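Local coordinates for protein lipid II:glycine glycyltransferase (Staphylococcus aureus, PDB 6SNR) that probably adds the first glycine of the pentaglycine interpeptide bridge to the lysine of lipid II, using glycyl-tRNA as donor, at residues I43-L57 against A85-A97. Sequence-based numbering, arbitrary orientation.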
ATOM      1  N   ILE A  43      -1.808   6.761  25.681  1.00 14.74           N
ATOM      2  CA  ILE A  43      -1.976   5.958  26.911  1.00 16.05           C
ATOM      3  C   ILE A  43      -1.182   4.669  26.746  1.00 17.91           C
ATOM      4  O   ILE A  43      -0.969   4.169  25.640  1.00 19.01           O
ATOM      5  CB  ILE A  43      -3.439   5.628  27.263  1.00 17.07           C
ATOM      6  CG1 ILE A  43      -4.195   4.916  26.106  1.00 17.91           C
ATOM      7  CG2 ILE A  43      -4.183   6.920  27.574  1.00 17.52           C
ATOM      8  CD1 ILE A  43      -5.652   4.506  26.391  1.00 18.61           C
ATOM      9  N   ALA A  44      -0.736   4.112  27.869  1.00 16.85           N
ATOM     10  CA  ALA A  44      -0.061   2.819  27.922  1.00 17.73           C
ATOM     11  C   ALA A  44      -0.376   2.204  29.251  1.00 18.82           C
ATOM     12  O   ALA A  44      -0.489   2.912  30.242  1.00 18.35           O
ATOM     13  CB  ALA A  44       1.438   2.936  27.689  1.00 18.41           C
ATOM     14  N   VAL A  45      -0.573   0.900  29.257  1.00 19.08           N
ATOM     15  CA  VAL A  45      -0.814   0.115  30.481  1.00 21.13           C
ATOM     16  C   VAL A  45       0.053  -1.162  30.480  1.00 20.98           C
ATOM     17  O   VAL A  45       0.470  -1.681  29.431  1.00 21.56           O
ATOM     18  CB  VAL A  45      -2.303  -0.263  30.600  1.00 20.30           C
ATOM     19  CG1 VAL A  45      -3.219   0.952  30.608  1.00 19.58           C
ATOM     20  CG2 VAL A  45      -2.689  -1.246  29.508  1.00 20.40           C
ATOM     21  N   GLY A  46       0.418  -1.628  31.675  1.00 22.44           N
ATOM     22  CA  GLY A  46       1.201  -2.842  31.808  1.00 23.73           C
ATOM     23  C   GLY A  46       1.414  -3.255  33.262  1.00 25.89           C
ATOM     24  O   GLY A  46       0.758  -2.740  34.157  1.00 25.71           O
ATOM     25  N   ARG A  47       2.301  -4.220  33.454  1.00 30.10           N
ATOM     26  CA  ARG A  47       2.590  -4.777  34.791  1.00 34.20           C
ATOM     27  C   ARG A  47       4.052  -5.155  34.843  1.00 33.80           C
ATOM     28  O   ARG A  47       4.603  -5.660  33.853  1.00 31.09           O
ATOM     29  CB  ARG A  47       1.777  -6.046  35.047  1.00 38.89           C
ATOM     30  CG  ARG A  47       0.334  -5.819  35.428  1.00 46.65           C
ATOM     31  CD  ARG A  47      -0.344  -7.127  35.809  1.00 52.03           C
ATOM     32  NE  ARG A  47       0.031  -7.596  37.151  1.00 57.80           N
ATOM     33  CZ  ARG A  47       0.939  -8.535  37.425  1.00 62.52           C
ATOM     34  NH1 ARG A  47       1.624  -9.145  36.455  1.00 68.38           N
ATOM     35  NH2 ARG A  47       1.178  -8.867  38.690  1.00 63.08           N
ATOM     36  N   ASP A  48       4.677  -4.922  35.998  1.00 37.55           N
ATOM     37  CA  ASP A  48       6.071  -5.335  36.220  1.00 38.45           C
ATOM     38  C   ASP A  48       7.041  -4.719  35.225  1.00 37.22           C
ATOM     39  O   ASP A  48       8.034  -5.357  34.865  1.00 37.35           O
ATOM     40  CB  ASP A  48       6.213  -6.867  36.160  1.00 41.35           C
ATOM     41  CG  ASP A  48       5.228  -7.595  37.064  1.00 43.75           C
ATOM     42  OD1 ASP A  48       5.082  -7.189  38.229  1.00 46.52           O
ATOM     43  OD2 ASP A  48       4.593  -8.568  36.601  1.00 48.92           O
ATOM     44  N   GLY A  49       6.746  -3.497  34.769  1.00 35.33           N
ATOM     45  CA  GLY A  49       7.600  -2.764  33.814  1.00 34.67           C
ATOM     46  C   GLY A  49       7.440  -3.168  32.347  1.00 33.25           C
ATOM     47  O   GLY A  49       8.159  -2.678  31.473  1.00 29.82           O
ATOM     48  N   GLU A  50       6.523  -4.092  32.087  1.00 32.79           N
ATOM     49  CA  GLU A  50       6.294  -4.602  30.737  1.00 31.95           C
ATOM     50  C   GLU A  50       4.966  -4.044  30.235  1.00 27.83           C
ATOM     51  O   GLU A  50       3.926  -4.332  30.833  1.00 26.84           O
ATOM     52  CB  GLU A  50       6.217  -6.125  30.793  1.00 37.71           C
ATOM     53  CG  GLU A  50       6.037  -6.844  29.462  1.00 42.10           C
ATOM     54  CD  GLU A  50       5.940  -8.353  29.657  1.00 49.84           C
ATOM     55  OE1 GLU A  50       6.759  -8.903  30.434  1.00 55.03           O
ATOM     56  OE2 GLU A  50       5.040  -8.989  29.055  1.00 52.52           O
ATOM     57  N   VAL A  51       5.000  -3.310  29.125  1.00 27.03           N
ATOM     58  CA  VAL A  51       3.760  -2.798  28.510  1.00 24.50           C
ATOM     59  C   VAL A  51       2.892  -3.967  27.991  1.00 21.67           C
ATOM     60  O   VAL A  51       3.413  -4.902  27.353  1.00 23.08           O
ATOM     61  CB  VAL A  51       4.106  -1.865  27.330  1.00 23.87           C
ATOM     62  CG1 VAL A  51       2.835  -1.383  26.584  1.00 23.56           C
ATOM     63  CG2 VAL A  51       4.953  -0.674  27.779  1.00 23.99           C
ATOM     64  N   GLN A  52       1.583  -3.916  28.237  1.00 22.35           N
ATOM     65  CA  GLN A  52       0.624  -4.926  27.717  1.00 22.23           C
ATOM     66  C   GLN A  52      -0.355  -4.322  26.692  1.00 21.13           C
ATOM     67  O   GLN A  52      -1.013  -5.071  25.953  1.00 21.88           O
ATOM     68  CB  GLN A  52      -0.140  -5.638  28.843  1.00 26.51           C
ATOM     69  CG  GLN A  52       0.728  -6.542  29.719  1.00 30.59           C
ATOM     70  CD  GLN A  52      -0.102  -7.322  30.724  1.00 35.08           C
ATOM     71  OE1 GLN A  52      -1.297  -7.572  30.517  1.00 39.87           O
ATOM     72  NE2 GLN A  52       0.524  -7.712  31.831  1.00 39.56           N
ATOM     73  N   GLY A  53      -0.452  -2.996  26.620  1.00 19.71           N
ATOM     74  CA  GLY A  53      -1.292  -2.352  25.564  1.00 19.76           C
ATOM     75  C   GLY A  53      -1.034  -0.867  25.488  1.00 19.15           C
ATOM     76  O   GLY A  53      -0.654  -0.247  26.488  1.00 18.49           O
ATOM     77  N   VAL A  54      -1.266  -0.271  24.311  1.00 17.06           N
ATOM     78  CA  VAL A  54      -1.148   1.151  24.111  1.00 16.26           C
ATOM     79  C   VAL A  54      -2.254   1.646  23.231  1.00 16.85           C
ATOM     80  O   VAL A  54      -2.980   0.834  22.611  1.00 16.35           O
ATOM     81  CB  VAL A  54       0.196   1.531  23.444  1.00 17.86           C
ATOM     82  CG1 VAL A  54       1.349   0.984  24.263  1.00 18.35           C
ATOM     83  CG2 VAL A  54       0.259   0.978  22.013  1.00 17.17           C
ATOM     84  N   ALA A  55      -2.400   2.945  23.191  1.00 16.76           N
ATOM     85  CA  ALA A  55      -3.326   3.571  22.258  1.00 14.36           C
ATOM     86  C   ALA A  55      -2.949   5.018  22.044  1.00 16.10           C
ATOM     87  O   ALA A  55      -2.489   5.715  22.956  1.00 15.91           O
ATOM     88  CB  ALA A  55      -4.767   3.412  22.750  1.00 15.34           C
ATOM     89  N   GLN A  56      -3.091   5.466  20.814  1.00 15.03           N
ATOM     90  CA  GLN A  56      -2.957   6.818  20.426  1.00 14.36           C
ATOM     91  C   GLN A  56      -4.349   7.381  20.097  1.00 16.56           C
ATOM     92  O   GLN A  56      -5.067   6.864  19.250  1.00 15.96           O
ATOM     93  CB  GLN A  56      -2.079   6.909  19.182  1.00 16.15           C
ATOM     94  CG  GLN A  56      -1.876   8.284  18.719  1.00 16.87           C
ATOM     95  CD  GLN A  56      -0.774   8.350  17.714  1.00 19.68           C
ATOM     96  OE1 GLN A  56      -0.952   7.976  16.540  1.00 21.68           O
ATOM     97  NE2 GLN A  56       0.367   8.783  18.165  1.00 16.57           N
ATOM     98  N   LEU A  57      -4.738   8.393  20.834  1.00 14.93           N
ATOM     99  CA  LEU A  57      -6.055   9.049  20.736  1.00 14.70           C
ATOM    100  C   LEU A  57      -5.929  10.294  19.941  1.00 16.57           C
ATOM    101  O   LEU A  57      -5.054  11.151  20.220  1.00 17.73           O
ATOM    102  CB  LEU A  57      -6.561   9.410  22.175  1.00 14.96           C
ATOM    103  CG  LEU A  57      -7.019   8.312  23.124  1.00 16.54           C
ATOM    104  CD1 LEU A  57      -6.095   7.153  23.344  1.00 16.89           C
ATOM    105  CD2 LEU A  57      -7.369   8.980  24.470  1.00 16.91           C
ATOM    106  N   ALA A  85      -6.051  -5.683  30.552  1.00 22.90           N
ATOM    107  CA  ALA A  85      -5.390  -4.628  29.784  1.00 21.96           C
ATOM    108  C   ALA A  85      -6.425  -3.823  29.016  1.00 21.63           C
ATOM    109  O   ALA A  85      -6.338  -2.588  28.918  1.00 21.76           O
ATOM    110  CB  ALA A  85      -4.377  -5.240  28.820  1.00 22.45           C
ATOM    111  N   LEU A  86      -7.375  -4.503  28.387  1.00 21.34           N
ATOM    112  CA  LEU A  86      -8.441  -3.782  27.678  1.00 21.51           C
ATOM    113  C   LEU A  86      -9.202  -2.829  28.595  1.00 20.72           C
ATOM    114  O   LEU A  86      -9.391  -1.651  28.255  1.00 21.55           O
ATOM    115  CB  LEU A  86      -9.410  -4.760  27.009  1.00 22.67           C
ATOM    116  CG  LEU A  86     -10.555  -4.204  26.176  1.00 21.97           C
ATOM    117  CD1 LEU A  86     -10.075  -3.378  24.979  1.00 23.19           C
ATOM    118  CD2 LEU A  86     -11.406  -5.387  25.721  1.00 22.59           C
ATOM    119  N   ASN A  87      -9.645  -3.315  29.783  1.00 20.74           N
ATOM    120  CA  ASN A  87     -10.349  -2.420  30.713  1.00 23.21           C
ATOM    121  C   ASN A  87      -9.511  -1.230  31.156  1.00 19.80           C
ATOM    122  O   ASN A  87      -9.998  -0.108  31.292  1.00 20.44           O
ATOM    123  CB  ASN A  87     -10.790  -3.225  31.957  1.00 27.55           C
ATOM    124  CG  ASN A  87     -11.419  -2.361  33.040  1.00 31.02           C
ATOM    125  OD1 ASN A  87     -10.829  -2.206  34.135  1.00 36.10           O
ATOM    126  ND2 ASN A  87     -12.597  -1.800  32.767  1.00 32.40           N
ATOM    127  N   ALA A  88      -8.234  -1.487  31.417  1.00 21.30           N
ATOM    128  CA  ALA A  88      -7.348  -0.413  31.843  1.00 19.85           C
ATOM    129  C   ALA A  88      -7.153   0.649  30.778  1.00 20.45           C
ATOM    130  O   ALA A  88      -7.154   1.851  31.059  1.00 19.12           O
ATOM    131  CB  ALA A  88      -6.038  -0.964  32.278  1.00 20.35           C
ATOM    132  N   LEU A  89      -7.000   0.205  29.524  1.00 18.40           N
ATOM    133  CA  LEU A  89      -6.990   1.153  28.431  1.00 19.11           C
ATOM    134  C   LEU A  89      -8.257   1.986  28.333  1.00 18.84           C
ATOM    135  O   LEU A  89      -8.182   3.227  28.122  1.00 18.81           O
ATOM    136  CB  LEU A  89      -6.700   0.429  27.083  1.00 18.20           C
ATOM    137  CG  LEU A  89      -5.281  -0.066  26.923  1.00 19.26           C
ATOM    138  CD1 LEU A  89      -5.177  -1.072  25.799  1.00 20.36           C
ATOM    139  CD2 LEU A  89      -4.303   1.072  26.703  1.00 19.62           C
ATOM    140  N   LEU A  90      -9.433   1.347  28.458  1.00 19.47           N
ATOM    141  CA  LEU A  90     -10.692   2.139  28.460  1.00 19.05           C
ATOM    142  C   LEU A  90     -10.743   3.151  29.633  1.00 18.54           C
ATOM    143  O   LEU A  90     -11.105   4.296  29.440  1.00 19.02           O
ATOM    144  CB  LEU A  90     -11.926   1.223  28.439  1.00 19.19           C
ATOM    145  CG  LEU A  90     -13.283   1.930  28.410  1.00 19.62           C
ATOM    146  CD1 LEU A  90     -13.463   2.901  27.257  1.00 20.22           C
ATOM    147  CD2 LEU A  90     -14.417   0.873  28.417  1.00 20.63           C
ATOM    148  N   ASP A  91     -10.353   2.709  30.826  1.00 21.23           N
ATOM    149  CA  ASP A  91     -10.305   3.591  31.988  1.00 22.19           C
ATOM    150  C   ASP A  91      -9.466   4.844  31.690  1.00 21.26           C
ATOM    151  O   ASP A  91      -9.920   5.988  31.890  1.00 20.58           O
ATOM    152  CB  ASP A  91      -9.742   2.861  33.209  1.00 24.26           C
ATOM    153  CG  ASP A  91     -10.745   1.894  33.900  1.00 28.80           C
ATOM    154  OD1 ASP A  91     -11.975   1.863  33.604  1.00 31.41           O
ATOM    155  OD2 ASP A  91     -10.265   1.156  34.791  1.00 30.71           O
ATOM    156  N   SER A  92      -8.257   4.628  31.159  1.00 21.75           N
ATOM    157  CA  SER A  92      -7.388   5.751  30.808  1.00 20.52           C
ATOM    158  C   SER A  92      -7.946   6.637  29.713  1.00 19.14           C
ATOM    159  O   SER A  92      -7.827   7.863  29.772  1.00 18.33           O
ATOM    160  CB  SER A  92      -5.972   5.277  30.444  1.00 22.31           C
ATOM    161  OG  SER A  92      -5.347   4.639  31.564  1.00 23.89           O
ATOM    162  N   ALA A  93      -8.519   6.032  28.663  1.00 16.55           N
ATOM    163  CA  ALA A  93      -9.098   6.830  27.597  1.00 17.48           C
ATOM    164  C   ALA A  93     -10.272   7.667  28.054  1.00 16.54           C
ATOM    165  O   ALA A  93     -10.391   8.784  27.653  1.00 16.84           O
ATOM    166  CB  ALA A  93      -9.520   6.000  26.356  1.00 17.05           C
ATOM    167  N   LYS A  94     -11.092   7.115  28.943  1.00 18.45           N
ATOM    168  CA  LYS A  94     -12.242   7.854  29.464  1.00 18.64           C
ATOM    169  C   LYS A  94     -11.788   9.069  30.255  1.00 18.57           C
ATOM    170  O   LYS A  94     -12.324  10.110  30.118  1.00 19.49           O
ATOM    171  CB  LYS A  94     -13.089   6.956  30.358  1.00 20.81           C
ATOM    172  CG  LYS A  94     -13.993   5.991  29.615  1.00 22.28           C
ATOM    173  CD  LYS A  94     -14.556   4.917  30.515  1.00 23.45           C
ATOM    174  CE  LYS A  94     -15.385   5.559  31.618  1.00 26.63           C
ATOM    175  NZ  LYS A  94     -16.261   4.527  32.173  1.00 26.41           N
ATOM    176  N   GLU A  95     -10.736   8.916  31.056  1.00 20.98           N
ATOM    177  CA  GLU A  95     -10.198  10.080  31.796  1.00 22.01           C
ATOM    178  C   GLU A  95      -9.799  11.249  30.864  1.00 21.37           C
ATOM    179  O   GLU A  95     -10.137  12.436  31.046  1.00 20.33           O
ATOM    180  CB  GLU A  95      -8.976   9.670  32.623  1.00 24.31           C
ATOM    181  CG  GLU A  95      -9.178   8.668  33.725  1.00 30.22           C
ATOM    182  CD  GLU A  95      -8.030   8.636  34.738  1.00 36.07           C
ATOM    183  OE1 GLU A  95      -7.108   9.488  34.668  1.00 35.89           O
ATOM    184  OE2 GLU A  95      -8.072   7.746  35.616  1.00 41.67           O
ATOM    185  N   ILE A  96      -9.023  10.922  29.827  1.00 18.77           N
ATOM    186  CA  ILE A  96      -8.556  11.936  28.916  1.00 18.92           C
ATOM    187  C   ILE A  96      -9.732  12.532  28.123  1.00 19.08           C
ATOM    188  O   ILE A  96      -9.868  13.731  27.959  1.00 20.63           O
ATOM    189  CB  ILE A  96      -7.500  11.326  27.979  1.00 19.41           C
ATOM    190  CG1 ILE A  96      -6.282  10.896  28.761  1.00 20.71           C
ATOM    191  CG2 ILE A  96      -7.106  12.302  26.886  1.00 19.29           C
ATOM    192  CD1 ILE A  96      -5.246  10.166  27.933  1.00 20.21           C
ATOM    193  N   ALA A  97     -10.575  11.654  27.569  1.00 18.18           N
ATOM    194  CA  ALA A  97     -11.656  12.081  26.697  1.00 18.36           C
ATOM    195  C   ALA A  97     -12.676  12.978  27.413  1.00 19.24           C
ATOM    196  O   ALA A  97     -13.160  13.897  26.830  1.00 18.67           O
ATOM    197  CB  ALA A  97     -12.336  10.856  26.079  1.00 18.62           C
TER
HETATM  198  O   HOH W   1      -2.801   4.596  30.866  1.00 27.73           O
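Ile43 and Val45 of the beta hairpin 43-57 pack against Leu89 on the helix 85-97, and Leu89 is best followed outward from its backbone. Its CB leaves the helix alongside the hairpin rather than pointing at it, but a first torsion of -71°, with CG anti to the carbonyl carbon, brings the branched end down onto the hairpin. Leu89 CG lies 3.8 Å from Val45 CG2. From there the two methyls part: Leu89 CD1 settles over the backbone of Gly53, 4.1 Å from Gly53 CA, whereas Leu89 CD2 meets Ile43 CD1 at 3.7 Å and also touches the carbonyl oxygen of Gly53. The bare CA of Gly53 lets Leu89 CD1 come down on the strand backbone.

Ile43 straddles the next helical turn. Its CD1 reaches the Leu89 carbonyl oxygen and Ala93 CB, while Ile43 CG2 turns to Ser92 CB and presses on Ile96 CD1 at 3.4 Å, tighter than usual for two carbons. Val45 divides its methyls in the same way, CG1 against Ala88 CB and CG2 beside Leu89. Toward the far end of the helix, Leu57 CD2 sits 4.1 Å from both Ala93 CB and Ile96 CG2.

One water bridges the two elements, donating to Ala44 O (2.9 Å) and hydrogen-bonded to Ser92 OG (2.6 Å). The hairpin closes through a type I' turn from Arg47 to Glu50, and Gln52 and Gly53 together oppose Val45 in a classic beta bulge. Val78 of the neighbouring strand also touches Leu89, while Val54 faces helix 8-17 instead. Helix 83-99 is the helix of a beta-alpha-beta crossover between the parallel neighbouring strands 68-78 and 102-107, and here it packs on the hairpin that continues the same mixed sheet.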